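Local coordinates for periplasmic binding protein (Veillonella parvula, PDB 4MO9) that probably binds an iron-siderophore or related metal chelate in the periplasm, as a TroA-like solute-binding protein of the FepB kind, at residues Y149-I161 / L317-Y329. Residues are numbered along the deposited sequence; the frame is centred on the assembly and turned at random.
Sequences YHAEKLESHQKSI and LPREVFDAAVFEY
Glu152 and Asp323 meet through their carboxylates in a buried junction. Glu152 OE1 sits 2.5 Å from Asp323 OD2, so close that one of the two acids probably carries a proton. Glu152 bends at chi2 (-74°), which brings its other oxygen, OE2, to the backbone N of Arg319. That hydrogen bond, 2.8 Å from Arg319 N to Glu152 OE2, arrives on the syn side, tilted out of the carboxylate plane. His157 NE2 adds a weak bond to Glu152 OE1, while Asp323 OD1 is taken by Tyr181 of helix 171-194. With an alanine here instead of Glu152, the amide of Arg319 is likely to lose its acceptor and Asp323 its close carboxylate neighbour. These loops lead into helices 154-168 and 324-334, one from each lobe of the solute-binding fold, beside the long helix 171-194 that spans both. Nearer the cleft, Arg319 lays its aliphatic chain along His150, CB over the ring face 3.9 Å from the centroid, and a water joins His150 NE2 to Arg319 NE. The backbone N of Val321 lies over the centre of the Tyr149 ring. Apolar contacts join Tyr149 CZ to Val321 CB at 4.1 Å and Ile161 CD1 to Val321 CG2 at 4.0 Å.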
ATOM      1  N   TYR A 149       3.250   8.541   0.268  1.00 26.27           N
ATOM      2  CA  TYR A 149       2.608   7.593   1.160  1.00 27.61           C
ATOM      3  C   TYR A 149       3.621   6.595   1.722  1.00 28.23           C
ATOM      4  O   TYR A 149       3.324   5.891   2.700  1.00 26.46           O
ATOM      5  CB  TYR A 149       1.497   6.857   0.408  1.00 25.98           C
ATOM      6  CG  TYR A 149       0.317   7.726   0.022  1.00 25.80           C
ATOM      7  CD1 TYR A 149      -0.315   8.534   0.958  1.00 24.23           C
ATOM      8  CD2 TYR A 149      -0.156   7.743  -1.287  1.00 28.05           C
ATOM      9  CE1 TYR A 149      -1.407   9.326   0.609  1.00 24.77           C
ATOM     10  CE2 TYR A 149      -1.233   8.543  -1.659  1.00 26.40           C
ATOM     11  CZ  TYR A 149      -1.858   9.326  -0.701  1.00 28.17           C
ATOM     12  OH  TYR A 149      -2.933  10.103  -1.061  1.00 26.02           O
ATOM     13  N   HIS A 150       4.818   6.531   1.129  1.00 25.75           N
ATOM     14  CA  HIS A 150       5.795   5.509   1.529  1.00 23.67           C
ATOM     15  C   HIS A 150       6.432   5.841   2.868  1.00 26.98           C
ATOM     16  O   HIS A 150       6.910   4.946   3.573  1.00 26.07           O
ATOM     17  CB  HIS A 150       6.891   5.324   0.467  1.00 23.70           C
ATOM     18  CG  HIS A 150       6.399   4.718  -0.810  1.00 28.29           C
ATOM     19  ND1 HIS A 150       5.694   5.432  -1.757  1.00 31.23           N
ATOM     20  CD2 HIS A 150       6.513   3.457  -1.297  1.00 30.01           C
ATOM     21  CE1 HIS A 150       5.389   4.636  -2.769  1.00 30.12           C
ATOM     22  NE2 HIS A 150       5.882   3.432  -2.517  1.00 30.41           N
ATOM     23  N   ALA A 151       6.437   7.122   3.232  1.00 25.02           N
ATOM     24  CA  ALA A 151       7.038   7.525   4.511  1.00 25.75           C
ATOM     25  C   ALA A 151       6.280   6.911   5.688  1.00 25.71           C
ATOM     26  O   ALA A 151       6.850   6.679   6.757  1.00 27.80           O
ATOM     27  CB  ALA A 151       7.041   9.048   4.639  1.00 28.13           C
ATOM     28  N   GLU A 152       4.986   6.682   5.486  1.00 27.92           N
ATOM     29  CA  GLU A 152       4.089   6.257   6.559  1.00 28.75           C
ATOM     30  C   GLU A 152       4.150   7.234   7.745  1.00 31.20           C
ATOM     31  O   GLU A 152       4.226   6.815   8.909  1.00 30.01           O
ATOM     32  CB  GLU A 152       4.407   4.826   7.011  1.00 29.00           C
ATOM     33  CG  GLU A 152       4.447   3.785   5.877  1.00 31.15           C
ATOM     34  CD  GLU A 152       3.063   3.418   5.337  1.00 32.00           C
ATOM     35  OE1 GLU A 152       2.094   4.199   5.541  1.00 29.57           O
ATOM     36  OE2 GLU A 152       2.940   2.343   4.693  1.00 32.27           O
ATOM     37  N   LYS A 153       4.115   8.531   7.447  1.00 28.82           N
ATOM     38  CA  LYS A 153       3.979   9.534   8.494  1.00 30.67           C
ATOM     39  C   LYS A 153       2.650  10.231   8.290  1.00 28.71           C
ATOM     40  O   LYS A 153       2.271  10.532   7.145  1.00 28.01           O
ATOM     41  CB  LYS A 153       5.090  10.578   8.418  1.00 35.47           C
ATOM     42  CG  LYS A 153       6.510  10.051   8.481  1.00 42.81           C
ATOM     43  CD  LYS A 153       7.465  11.224   8.283  1.00 49.10           C
ATOM     44  CE  LYS A 153       8.917  10.793   8.138  1.00 54.03           C
ATOM     45  NZ  LYS A 153       9.769  11.991   7.859  1.00 57.88           N
ATOM     46  N   LEU A 154       1.951  10.499   9.387  1.00 26.90           N
ATOM     47  CA  LEU A 154       0.643  11.146   9.312  1.00 28.21           C
ATOM     48  C   LEU A 154       0.661  12.431   8.469  1.00 28.70           C
ATOM     49  O   LEU A 154      -0.162  12.598   7.559  1.00 27.46           O
ATOM     50  CB  LEU A 154       0.121  11.439  10.720  1.00 29.29           C
ATOM     51  CG  LEU A 154      -1.261  12.091  10.801  1.00 30.49           C
ATOM     52  CD1 LEU A 154      -2.314  11.200  10.153  1.00 28.49           C
ATOM     53  CD2 LEU A 154      -1.610  12.391  12.252  1.00 32.10           C
ATOM     54  N   GLU A 155       1.596  13.334   8.759  1.00 30.69           N
ATOM     55  CA  GLU A 155       1.658  14.597   8.023  1.00 32.34           C
ATOM     56  C   GLU A 155       1.862  14.407   6.507  1.00 30.88           C
ATOM     57  O   GLU A 155       1.288  15.150   5.696  1.00 26.68           O
ATOM     58  CB  GLU A 155       2.748  15.513   8.580  1.00 39.66           C
ATOM     59  CG  GLU A 155       2.769  16.874   7.871  1.00 51.78           C
ATOM     60  CD  GLU A 155       4.075  17.627   8.035  1.00 63.47           C
ATOM     61  OE1 GLU A 155       5.020  17.078   8.645  1.00 68.34           O
ATOM     62  OE2 GLU A 155       4.155  18.776   7.546  1.00 70.07           O
ATOM     63  N   SER A 156       2.683  13.431   6.124  1.00 28.81           N
ATOM     64  CA  SER A 156       2.923  13.160   4.704  1.00 27.81           C
ATOM     65  C   SER A 156       1.673  12.628   4.012  1.00 27.22           C
ATOM     66  O   SER A 156       1.379  12.998   2.873  1.00 25.90           O
ATOM     67  CB  SER A 156       4.079  12.179   4.522  1.00 30.88           C
ATOM     68  OG  SER A 156       5.299  12.778   4.908  1.00 34.91           O
ATOM     69  N   HIS A 157       0.941  11.746   4.686  1.00 25.39           N
ATOM     70  CA  HIS A 157      -0.317  11.255   4.130  1.00 26.82           C
ATOM     71  C   HIS A 157      -1.311  12.403   4.007  1.00 24.69           C
ATOM     72  O   HIS A 157      -1.949  12.556   2.967  1.00 24.70           O
ATOM     73  CB  HIS A 157      -0.919  10.156   5.002  1.00 26.60           C
ATOM     74  CG  HIS A 157      -0.529   8.772   4.582  1.00 28.48           C
ATOM     75  ND1 HIS A 157      -1.439   7.866   4.073  1.00 30.50           N
ATOM     76  CD2 HIS A 157       0.667   8.147   4.603  1.00 24.92           C
ATOM     77  CE1 HIS A 157      -0.809   6.734   3.796  1.00 24.55           C
ATOM     78  NE2 HIS A 157       0.464   6.875   4.102  1.00 26.18           N
ATOM     79  N   GLN A 158      -1.459  13.193   5.068  1.00 24.40           N
ATOM     80  CA  GLN A 158      -2.390  14.323   5.033  1.00 24.45           C
ATOM     81  C   GLN A 158      -2.040  15.303   3.913  1.00 28.44           C
ATOM     82  O   GLN A 158      -2.925  15.793   3.183  1.00 29.52           O
ATOM     83  CB  GLN A 158      -2.384  15.059   6.378  1.00 26.90           C
ATOM     84  CG  GLN A 158      -2.931  14.234   7.556  1.00 27.41           C
ATOM     85  CD  GLN A 158      -2.855  14.997   8.872  1.00 32.04           C
ATOM     86  OE1 GLN A 158      -1.977  15.856   9.057  1.00 30.87           O
ATOM     87  NE2 GLN A 158      -3.785  14.711   9.783  1.00 31.13           N
ATOM     88  N   LYS A 159      -0.759  15.625   3.788  1.00 26.12           N
ATOM     89  CA  LYS A 159      -0.353  16.636   2.820  1.00 28.26           C
ATOM     90  C   LYS A 159      -0.526  16.063   1.411  1.00 27.46           C
ATOM     91  O   LYS A 159      -0.915  16.771   0.495  1.00 27.40           O
ATOM     92  CB  LYS A 159       1.090  17.084   3.083  1.00 32.95           C
ATOM     93  CG  LYS A 159       1.453  18.449   2.535  1.00 43.05           C
ATOM     94  CD  LYS A 159       0.924  19.592   3.417  1.00 51.31           C
ATOM     95  CE  LYS A 159       1.327  20.960   2.839  1.00 57.98           C
ATOM     96  NZ  LYS A 159       0.860  22.154   3.629  1.00 59.73           N
ATOM     97  N   SER A 160      -0.269  14.767   1.252  1.00 25.93           N
ATOM     98  CA  SER A 160      -0.428  14.119  -0.041  1.00 26.42           C
ATOM     99  C   SER A 160      -1.878  14.119  -0.486  1.00 28.56           C
ATOM    100  O   SER A 160      -2.184  14.509  -1.625  1.00 27.79           O
ATOM    101  CB  SER A 160       0.118  12.693   0.009  1.00 26.71           C
ATOM    102  OG  SER A 160       1.503  12.731   0.334  1.00 30.89           O
ATOM    103  N   ILE A 161      -2.769  13.685   0.408  1.00 28.54           N
ATOM    104  CA  ILE A 161      -4.208  13.712   0.137  1.00 27.20           C
ATOM    105  C   ILE A 161      -4.658  15.139  -0.195  1.00 28.87           C
ATOM    106  O   ILE A 161      -5.413  15.374  -1.144  1.00 28.07           O
ATOM    107  CB  ILE A 161      -4.994  13.191   1.352  1.00 25.96           C
ATOM    108  CG1 ILE A 161      -4.700  11.698   1.560  1.00 27.24           C
ATOM    109  CG2 ILE A 161      -6.507  13.428   1.185  1.00 28.66           C
ATOM    110  CD1 ILE A 161      -5.200  11.144   2.894  1.00 26.92           C
ATOM    111  N   LEU A 317      -1.476  -3.304   0.607  1.00 31.03           N
ATOM    112  CA  LEU A 317      -2.235  -2.326   1.372  1.00 26.54           C
ATOM    113  C   LEU A 317      -1.412  -1.162   1.954  1.00 28.52           C
ATOM    114  O   LEU A 317      -1.939  -0.050   2.048  1.00 30.13           O
ATOM    115  CB  LEU A 317      -3.076  -2.998   2.464  1.00 28.82           C
ATOM    116  CG  LEU A 317      -4.242  -3.894   2.011  1.00 30.95           C
ATOM    117  CD1 LEU A 317      -4.862  -4.626   3.206  1.00 31.47           C
ATOM    118  CD2 LEU A 317      -5.302  -3.071   1.272  1.00 29.43           C
ATOM    119  N   PRO A 318      -0.137  -1.398   2.350  1.00 25.94           N
ATOM    120  CA  PRO A 318       0.671  -0.269   2.838  1.00 25.45           C
ATOM    121  C   PRO A 318       1.016   0.789   1.781  1.00 27.21           C
ATOM    122  O   PRO A 318       0.719   0.619   0.596  1.00 26.25           O
ATOM    123  CB  PRO A 318       1.966  -0.941   3.289  1.00 29.99           C
ATOM    124  CG  PRO A 318       1.523  -2.321   3.727  1.00 28.26           C
ATOM    125  CD  PRO A 318       0.512  -2.689   2.658  1.00 28.80           C
ATOM    126  N   ARG A 319       1.686   1.849   2.231  1.00 25.61           N
ATOM    127  CA  ARG A 319       2.049   2.996   1.387  1.00 26.97           C
ATOM    128  C   ARG A 319       0.909   3.438   0.463  1.00 25.60           C
ATOM    129  O   ARG A 319       1.125   3.748  -0.719  1.00 25.98           O
ATOM    130  CB  ARG A 319       3.399   2.795   0.644  1.00 28.74           C
ATOM    131  CG  ARG A 319       3.618   1.465  -0.113  1.00 33.29           C
ATOM    132  CD  ARG A 319       2.999   1.454  -1.524  1.00 35.74           C
ATOM    133  NE  ARG A 319       3.285   0.211  -2.261  1.00 37.41           N
ATOM    134  CZ  ARG A 319       2.433  -0.807  -2.374  1.00 43.21           C
ATOM    135  NH1 ARG A 319       1.234  -0.741  -1.796  1.00 43.08           N
ATOM    136  NH2 ARG A 319       2.770  -1.896  -3.064  1.00 43.53           N
ATOM    137  N   GLU A 320      -0.301   3.500   1.023  1.00 23.33           N
ATOM    138  CA  GLU A 320      -1.472   3.910   0.248  1.00 28.21           C
ATOM    139  C   GLU A 320      -2.463   4.715   1.067  1.00 29.42           C
ATOM    140  O   GLU A 320      -2.425   4.711   2.309  1.00 25.84           O
ATOM    141  CB  GLU A 320      -2.202   2.697  -0.360  1.00 28.59           C
ATOM    142  CG  GLU A 320      -1.810   2.363  -1.812  1.00 28.85           C
ATOM    143  CD  GLU A 320      -2.133   3.486  -2.805  1.00 31.82           C
ATOM    144  OE1 GLU A 320      -2.826   4.473  -2.426  1.00 30.31           O
ATOM    145  OE2 GLU A 320      -1.703   3.374  -3.984  1.00 29.63           O
ATOM    146  N   VAL A 321      -3.369   5.371   0.350  1.00 29.14           N
ATOM    147  CA  VAL A 321      -4.363   6.238   0.967  1.00 30.26           C
ATOM    148  C   VAL A 321      -5.249   5.474   1.951  1.00 32.25           C
ATOM    149  O   VAL A 321      -5.734   6.060   2.927  1.00 31.80           O
ATOM    150  CB  VAL A 321      -5.215   6.964  -0.110  1.00 29.75           C
ATOM    151  CG1 VAL A 321      -6.036   5.942  -0.926  1.00 28.69           C
ATOM    152  CG2 VAL A 321      -6.122   8.022   0.527  1.00 28.22           C
ATOM    153  N   PHE A 322      -5.450   4.172   1.716  1.00 28.28           N
ATOM    154  CA  PHE A 322      -6.300   3.380   2.598  1.00 30.05           C
ATOM    155  C   PHE A 322      -5.525   2.563   3.654  1.00 30.68           C
ATOM    156  O   PHE A 322      -6.101   1.661   4.281  1.00 30.94           O
ATOM    157  CB  PHE A 322      -7.244   2.457   1.786  1.00 31.62           C
ATOM    158  CG  PHE A 322      -6.551   1.648   0.703  1.00 33.14           C
ATOM    159  CD1 PHE A 322      -5.308   1.055   0.931  1.00 33.20           C
ATOM    160  CD2 PHE A 322      -7.156   1.467  -0.543  1.00 35.10           C
ATOM    161  CE1 PHE A 322      -4.671   0.312  -0.065  1.00 32.66           C
ATOM    162  CE2 PHE A 322      -6.528   0.722  -1.545  1.00 33.39           C
ATOM    163  CZ  PHE A 322      -5.281   0.147  -1.305  1.00 35.87           C
ATOM    164  N   ASP A 323      -4.239   2.866   3.859  1.00 31.55           N
ATOM    165  CA  ASP A 323      -3.408   2.012   4.725  1.00 30.97           C
ATOM    166  C   ASP A 323      -3.664   2.159   6.227  1.00 32.78           C
ATOM    167  O   ASP A 323      -3.029   1.473   7.031  1.00 29.65           O
ATOM    168  CB  ASP A 323      -1.896   2.061   4.374  1.00 24.73           C
ATOM    169  CG  ASP A 323      -1.182   3.324   4.859  1.00 28.36           C
ATOM    170  OD1 ASP A 323      -1.699   4.101   5.707  1.00 27.66           O
ATOM    171  OD2 ASP A 323      -0.053   3.556   4.364  1.00 29.46           O
ATOM    172  N   ALA A 324      -4.599   3.034   6.600  1.00 30.60           N
ATOM    173  CA  ALA A 324      -5.012   3.134   8.001  1.00 30.07           C
ATOM    174  C   ALA A 324      -5.469   1.771   8.502  1.00 29.85           C
ATOM    175  O   ALA A 324      -5.309   1.442   9.682  1.00 27.93           O
ATOM    176  CB  ALA A 324      -6.136   4.149   8.160  1.00 29.03           C
ATOM    177  N   ALA A 325      -6.050   0.982   7.601  1.00 28.64           N
ATOM    178  CA  ALA A 325      -6.479  -0.374   7.949  1.00 29.85           C
ATOM    179  C   ALA A 325      -5.303  -1.261   8.357  1.00 28.93           C
ATOM    180  O   ALA A 325      -5.465  -2.190   9.165  1.00 28.63           O
ATOM    181  CB  ALA A 325      -7.243  -1.005   6.798  1.00 29.42           C
ATOM    182  N   VAL A 326      -4.130  -1.003   7.787  1.00 28.00           N
ATOM    183  CA  VAL A 326      -2.947  -1.795   8.131  1.00 28.38           C
ATOM    184  C   VAL A 326      -2.455  -1.416   9.524  1.00 29.02           C
ATOM    185  O   VAL A 326      -2.084  -2.285  10.320  1.00 28.01           O
ATOM    186  CB  VAL A 326      -1.810  -1.583   7.127  1.00 29.87           C
ATOM    187  CG1 VAL A 326      -0.584  -2.375   7.542  1.00 27.88           C
ATOM    188  CG2 VAL A 326      -2.252  -2.008   5.733  1.00 29.21           C
ATOM    189  N   PHE A 327      -2.448  -0.118   9.816  1.00 25.31           N
ATOM    190  CA  PHE A 327      -2.087   0.360  11.155  1.00 26.96           C
ATOM    191  C   PHE A 327      -2.985  -0.311  12.193  1.00 28.32           C
ATOM    192  O   PHE A 327      -2.507  -0.797  13.220  1.00 28.59           O
ATOM    193  CB  PHE A 327      -2.235   1.894  11.252  1.00 25.86           C
ATOM    194  CG  PHE A 327      -1.054   2.672  10.722  1.00 27.63           C
ATOM    195  CD1 PHE A 327      -0.963   2.987   9.370  1.00 27.79           C
ATOM    196  CD2 PHE A 327      -0.059   3.133  11.581  1.00 30.31           C
ATOM    197  CE1 PHE A 327       0.110   3.729   8.873  1.00 29.15           C
ATOM    198  CE2 PHE A 327       1.032   3.888  11.092  1.00 31.94           C
ATOM    199  CZ  PHE A 327       1.109   4.190   9.732  1.00 29.67           C
ATOM    200  N   GLU A 328      -4.285  -0.351  11.913  1.00 28.70           N
ATOM    201  CA  GLU A 328      -5.244  -0.981  12.819  1.00 29.88           C
ATOM    202  C   GLU A 328      -5.029  -2.488  12.946  1.00 30.17           C
ATOM    203  O   GLU A 328      -5.066  -3.044  14.049  1.00 29.43           O
ATOM    204  CB  GLU A 328      -6.671  -0.703  12.350  1.00 29.72           C
ATOM    205  CG  GLU A 328      -7.108   0.761  12.480  1.00 28.91           C
ATOM    206  CD  GLU A 328      -8.571   0.939  12.132  1.00 32.57           C
ATOM    207  OE1 GLU A 328      -9.074   0.171  11.273  1.00 34.60           O
ATOM    208  OE2 GLU A 328      -9.231   1.822  12.724  1.00 32.20           O
ATOM    209  N   TYR A 329      -4.793  -3.153  11.819  1.00 30.79           N
ATOM    210  CA  TYR A 329      -4.591  -4.612  11.836  1.00 31.62           C
ATOM    211  C   TYR A 329      -3.365  -5.007  12.642  1.00 30.26           C
ATOM    212  O   TYR A 329      -3.394  -5.979  13.398  1.00 31.34           O
ATOM    213  CB  TYR A 329      -4.451  -5.153  10.412  1.00 28.72           C
ATOM    214  CG  TYR A 329      -4.392  -6.663  10.364  1.00 29.82           C
ATOM    215  CD1 TYR A 329      -3.219  -7.333  10.035  1.00 30.15           C
ATOM    216  CD2 TYR A 329      -5.517  -7.421  10.662  1.00 31.29           C
ATOM    217  CE1 TYR A 329      -3.175  -8.726   9.991  1.00 30.16           C
ATOM    218  CE2 TYR A 329      -5.484  -8.814  10.623  1.00 33.78           C
ATOM    219  CZ  TYR A 329      -4.312  -9.458  10.290  1.00 33.09           C
ATOM    220  OH  TYR A 329      -4.290 -10.843  10.255  1.00 33.52           O
TER
HETATM  221  O   HOH W   1       5.509   1.040  -3.774  1.00 47.08           O